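Local coordinates for protein xylosidase (Xanthomonas axonopodis pv. citri, PDB 6XN2) that probably hydrolyses xylo-oligosaccharides as a family 43 glycoside hydrolase, and binds beta-D-xylopyranose units in its pocket, at residues 186-191 and 254-259. Residues are numbered along the deposited sequence; the frame is centred on the assembly and turned at random.
Sequences GGIWGG and RFFEGP. With XYP (beta-D-xylopyranose), chain E.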
ATOM      1  N   GLY A 186       0.786  -6.632  -5.820  1.00 26.23           N
ATOM      2  CA  GLY A 186      -0.256  -6.766  -6.814  1.00 23.95           C
ATOM      3  C   GLY A 186      -1.159  -5.562  -6.962  1.00 27.52           C
ATOM      4  O   GLY A 186      -1.462  -4.850  -6.010  1.00 26.67           O
ATOM      5  N   GLY A 187      -1.590  -5.338  -8.190  1.00 25.10           N
ATOM      6  CA  GLY A 187      -2.591  -4.334  -8.481  1.00 28.62           C
ATOM      7  C   GLY A 187      -3.110  -4.642  -9.865  1.00 30.36           C
ATOM      8  O   GLY A 187      -2.315  -4.892 -10.768  1.00 27.44           O
ATOM      9  N   ILE A 188      -4.417  -4.636 -10.038  1.00 24.67           N
ATOM     10  CA  ILE A 188      -4.996  -4.873 -11.334  1.00 28.30           C
ATOM     11  C   ILE A 188      -5.092  -3.593 -12.159  1.00 26.71           C
ATOM     12  O   ILE A 188      -4.529  -2.598 -11.774  1.00 26.39           O
ATOM     13  CB  ILE A 188      -6.322  -5.647 -11.282  1.00 27.72           C
ATOM     14  CG1 ILE A 188      -7.380  -4.869 -10.528  1.00 25.82           C
ATOM     15  CG2 ILE A 188      -6.107  -7.025 -10.688  1.00 26.80           C
ATOM     16  CD1 ILE A 188      -8.726  -5.506 -10.585  1.00 27.88           C
ATOM     17  N   TRP A 189      -5.818  -3.654 -13.278  1.00 25.72           N
ATOM     18  CA  TRP A 189      -5.882  -2.520 -14.213  1.00 24.88           C
ATOM     19  C   TRP A 189      -4.471  -2.062 -14.559  1.00 26.44           C
ATOM     20  O   TRP A 189      -3.663  -2.856 -15.045  1.00 27.38           O
ATOM     21  CB  TRP A 189      -6.701  -1.354 -13.644  1.00 28.11           C
ATOM     22  CG  TRP A 189      -8.178  -1.639 -13.532  1.00 27.10           C
ATOM     23  CD1 TRP A 189      -8.780  -2.866 -13.478  1.00 29.04           C
ATOM     24  CD2 TRP A 189      -9.236  -0.671 -13.463  1.00 31.20           C
ATOM     25  NE1 TRP A 189     -10.148  -2.719 -13.373  1.00 28.92           N
ATOM     26  CE2 TRP A 189     -10.449  -1.382 -13.357  1.00 28.96           C
ATOM     27  CE3 TRP A 189      -9.273   0.728 -13.480  1.00 32.23           C
ATOM     28  CZ2 TRP A 189     -11.685  -0.738 -13.281  1.00 29.47           C
ATOM     29  CZ3 TRP A 189     -10.496   1.362 -13.391  1.00 28.38           C
ATOM     30  CH2 TRP A 189     -11.685   0.630 -13.295  1.00 27.89           C
ATOM     31  N   GLY A 190      -4.146  -0.810 -14.300  1.00 27.05           N
ATOM     32  CA  GLY A 190      -2.839  -0.279 -14.586  1.00 26.97           C
ATOM     33  C   GLY A 190      -1.670  -0.946 -13.903  1.00 28.31           C
ATOM     34  O   GLY A 190      -0.563  -0.832 -14.299  1.00 23.81           O
ATOM     35  N   GLY A 191      -1.966  -1.684 -12.878  1.00 26.23           N
ATOM     36  CA  GLY A 191      -0.936  -2.356 -12.153  1.00 28.35           C
ATOM     37  C   GLY A 191      -0.425  -3.603 -12.798  1.00 29.38           C
ATOM     38  O   GLY A 191       0.449  -4.150 -12.159  1.00 28.24           O
ATOM     39  N   ARG A 254     -13.781  -7.523  -3.854  1.00 26.91           N
ATOM     40  CA  ARG A 254     -12.583  -8.170  -4.436  1.00 29.78           C
ATOM     41  C   ARG A 254     -11.378  -7.229  -4.460  1.00 29.40           C
ATOM     42  O   ARG A 254     -11.546  -6.051  -4.620  1.00 28.27           O
ATOM     43  CB  ARG A 254     -12.869  -8.768  -5.812  1.00 29.88           C
ATOM     44  CG  ARG A 254     -13.123  -7.751  -6.904  1.00 32.96           C
ATOM     45  CD  ARG A 254     -11.892  -7.252  -7.571  1.00 50.43           C
ATOM     46  NE  ARG A 254     -12.210  -6.286  -8.593  1.00 61.74           N
ATOM     47  CZ  ARG A 254     -12.416  -5.010  -8.358  1.00 57.79           C
ATOM     48  NH1 ARG A 254     -12.348  -4.551  -7.130  1.00 64.08           N
ATOM     49  NH2 ARG A 254     -12.687  -4.191  -9.341  1.00 41.28           N
ATOM     50  N   PHE A 255     -10.197  -7.811  -4.330  1.00 25.82           N
ATOM     51  CA  PHE A 255      -8.938  -7.101  -4.341  1.00 28.63           C
ATOM     52  C   PHE A 255      -8.647  -6.325  -5.611  1.00 28.00           C
ATOM     53  O   PHE A 255      -8.842  -6.813  -6.657  1.00 29.44           O
ATOM     54  CB  PHE A 255      -7.815  -8.092  -4.052  1.00 25.46           C
ATOM     55  CG  PHE A 255      -6.449  -7.530  -4.240  1.00 27.46           C
ATOM     56  CD1 PHE A 255      -5.852  -6.817  -3.256  1.00 26.29           C
ATOM     57  CD2 PHE A 255      -5.788  -7.703  -5.412  1.00 27.78           C
ATOM     58  CE1 PHE A 255      -4.616  -6.290  -3.415  1.00 27.23           C
ATOM     59  CE2 PHE A 255      -4.543  -7.174  -5.587  1.00 28.40           C
ATOM     60  CZ  PHE A 255      -3.958  -6.459  -4.582  1.00 29.01           C
ATOM     61  N   PHE A 256      -8.180  -5.094  -5.486  1.00 26.07           N
ATOM     62  CA  PHE A 256      -7.816  -4.273  -6.617  1.00 28.03           C
ATOM     63  C   PHE A 256      -6.342  -3.945  -6.595  1.00 28.32           C
ATOM     64  O   PHE A 256      -5.681  -4.239  -7.524  1.00 26.07           O
ATOM     65  CB  PHE A 256      -8.599  -2.996  -6.656  1.00 28.79           C
ATOM     66  CG  PHE A 256      -8.427  -2.193  -7.904  1.00 30.22           C
ATOM     67  CD1 PHE A 256      -7.478  -1.221  -7.987  1.00 28.34           C
ATOM     68  CD2 PHE A 256      -9.279  -2.354  -8.966  1.00 29.10           C
ATOM     69  CE1 PHE A 256      -7.349  -0.458  -9.102  1.00 29.16           C
ATOM     70  CE2 PHE A 256      -9.152  -1.592 -10.079  1.00 28.25           C
ATOM     71  CZ  PHE A 256      -8.189  -0.644 -10.149  1.00 29.34           C
ATOM     72  N   GLU A 257      -5.860  -3.333  -5.526  1.00 28.51           N
ATOM     73  CA  GLU A 257      -4.463  -2.968  -5.373  1.00 26.92           C
ATOM     74  C   GLU A 257      -4.068  -2.671  -3.923  1.00 31.74           C
ATOM     75  O   GLU A 257      -4.853  -2.787  -3.047  1.00 26.10           O
ATOM     76  CB  GLU A 257      -4.087  -1.777  -6.252  1.00 29.10           C
ATOM     77  CG  GLU A 257      -4.611  -0.434  -5.821  1.00 32.21           C
ATOM     78  CD  GLU A 257      -4.620   0.610  -6.930  1.00 38.15           C
ATOM     79  OE1 GLU A 257      -4.038   0.405  -7.967  1.00 33.97           O
ATOM     80  OE2 GLU A 257      -5.187   1.676  -6.745  1.00 36.31           O
ATOM     81  N   GLY A 258      -2.795  -2.386  -3.724  1.00 28.79           N
ATOM     82  CA  GLY A 258      -2.261  -1.945  -2.441  1.00 30.46           C
ATOM     83  C   GLY A 258      -2.498  -2.799  -1.204  1.00 29.86           C
ATOM     84  O   GLY A 258      -3.042  -2.296  -0.211  1.00 26.05           O
ATOM     85  N   PRO A 259      -2.053  -4.042  -1.203  1.00 27.91           N
ATOM     86  CA  PRO A 259      -2.243  -4.870  -0.031  1.00 26.77           C
ATOM     87  C   PRO A 259      -1.417  -4.422   1.152  1.00 25.85           C
ATOM     88  O   PRO A 259      -0.424  -3.834   1.006  1.00 24.78           O
ATOM     89  CB  PRO A 259      -1.750  -6.232  -0.482  1.00 30.60           C
ATOM     90  CG  PRO A 259      -0.800  -5.959  -1.534  1.00 26.83           C
ATOM     91  CD  PRO A 259      -1.224  -4.702  -2.203  1.00 27.81           C
TER
HETATM   92  O1  XYP E 402      -2.891   2.884  -9.055  1.00 38.05           O
HETATM   93  C1  XYP E 402      -2.225   3.610  -8.048  1.00 41.49           C
HETATM   94  C2  XYP E 402      -1.132   2.735  -7.474  1.00 41.04           C
HETATM   95  C3  XYP E 402      -0.114   3.514  -6.703  1.00 36.80           C
HETATM   96  C4  XYP E 402       0.339   4.720  -7.498  1.00 39.65           C
HETATM   97  C5  XYP E 402      -0.860   5.538  -7.882  1.00 38.44           C
HETATM   98  O2  XYP E 402      -1.634   1.737  -6.596  1.00 38.59           O
HETATM   99  O3  XYP E 402       0.917   2.585  -6.553  1.00 35.56           O
HETATM  100  O4  XYP E 402       1.164   5.523  -6.716  1.00 38.52           O
HETATM  101  O5  XYP E 402      -1.741   4.779  -8.659  1.00 41.42           O
HETATM  102  O   HOH W   1      -3.479  -1.181  -9.865  1.00 32.48           O
HETATM  103  O   HOH W   2     -12.342  -4.419 -12.306  1.00 25.92           O
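Ile188 and Phe256 form the tight part of this contact, joined through both backbone and side chains. Ile188 N donates to Phe256 O at 2.8 Å with an N-H...O angle of 163°, and Gly187 CA adds a CH...O approach to the same oxygen. With Ile188 CG1 set between its backbone N and carbonyl carbon (chi1 62°), the branch lies over one face of the Phe256 ring, CG1 3.9 Å from the centroid, a CH-pi contact. The far edge of that ring, at CE2 and CZ, meets the face of the Trp189 pyrrole; centroids 4.5 Å apart and planes at 70° define a T-shaped pair. Phe256 and Glu257 sit together opposite the single residue Ser273, a classic beta bulge where strand 257-264 begins, the inner strand of a four-stranded antiparallel blade in the five-bladed beta-propeller of family 43. From the bulge itself, Glu257 OE1 accepts a hydrogen bond from xylose O1 at 2.9 Å, and a water bridges OE1 to Ile188 O, tying the loop to the pocket. The looser side is at the N-H of exposed Trp189: NE1 and Arg254 NH2 each donate to a second water, 3.0 Å from each, while the guanidinium is held by Asp276 and Thr274.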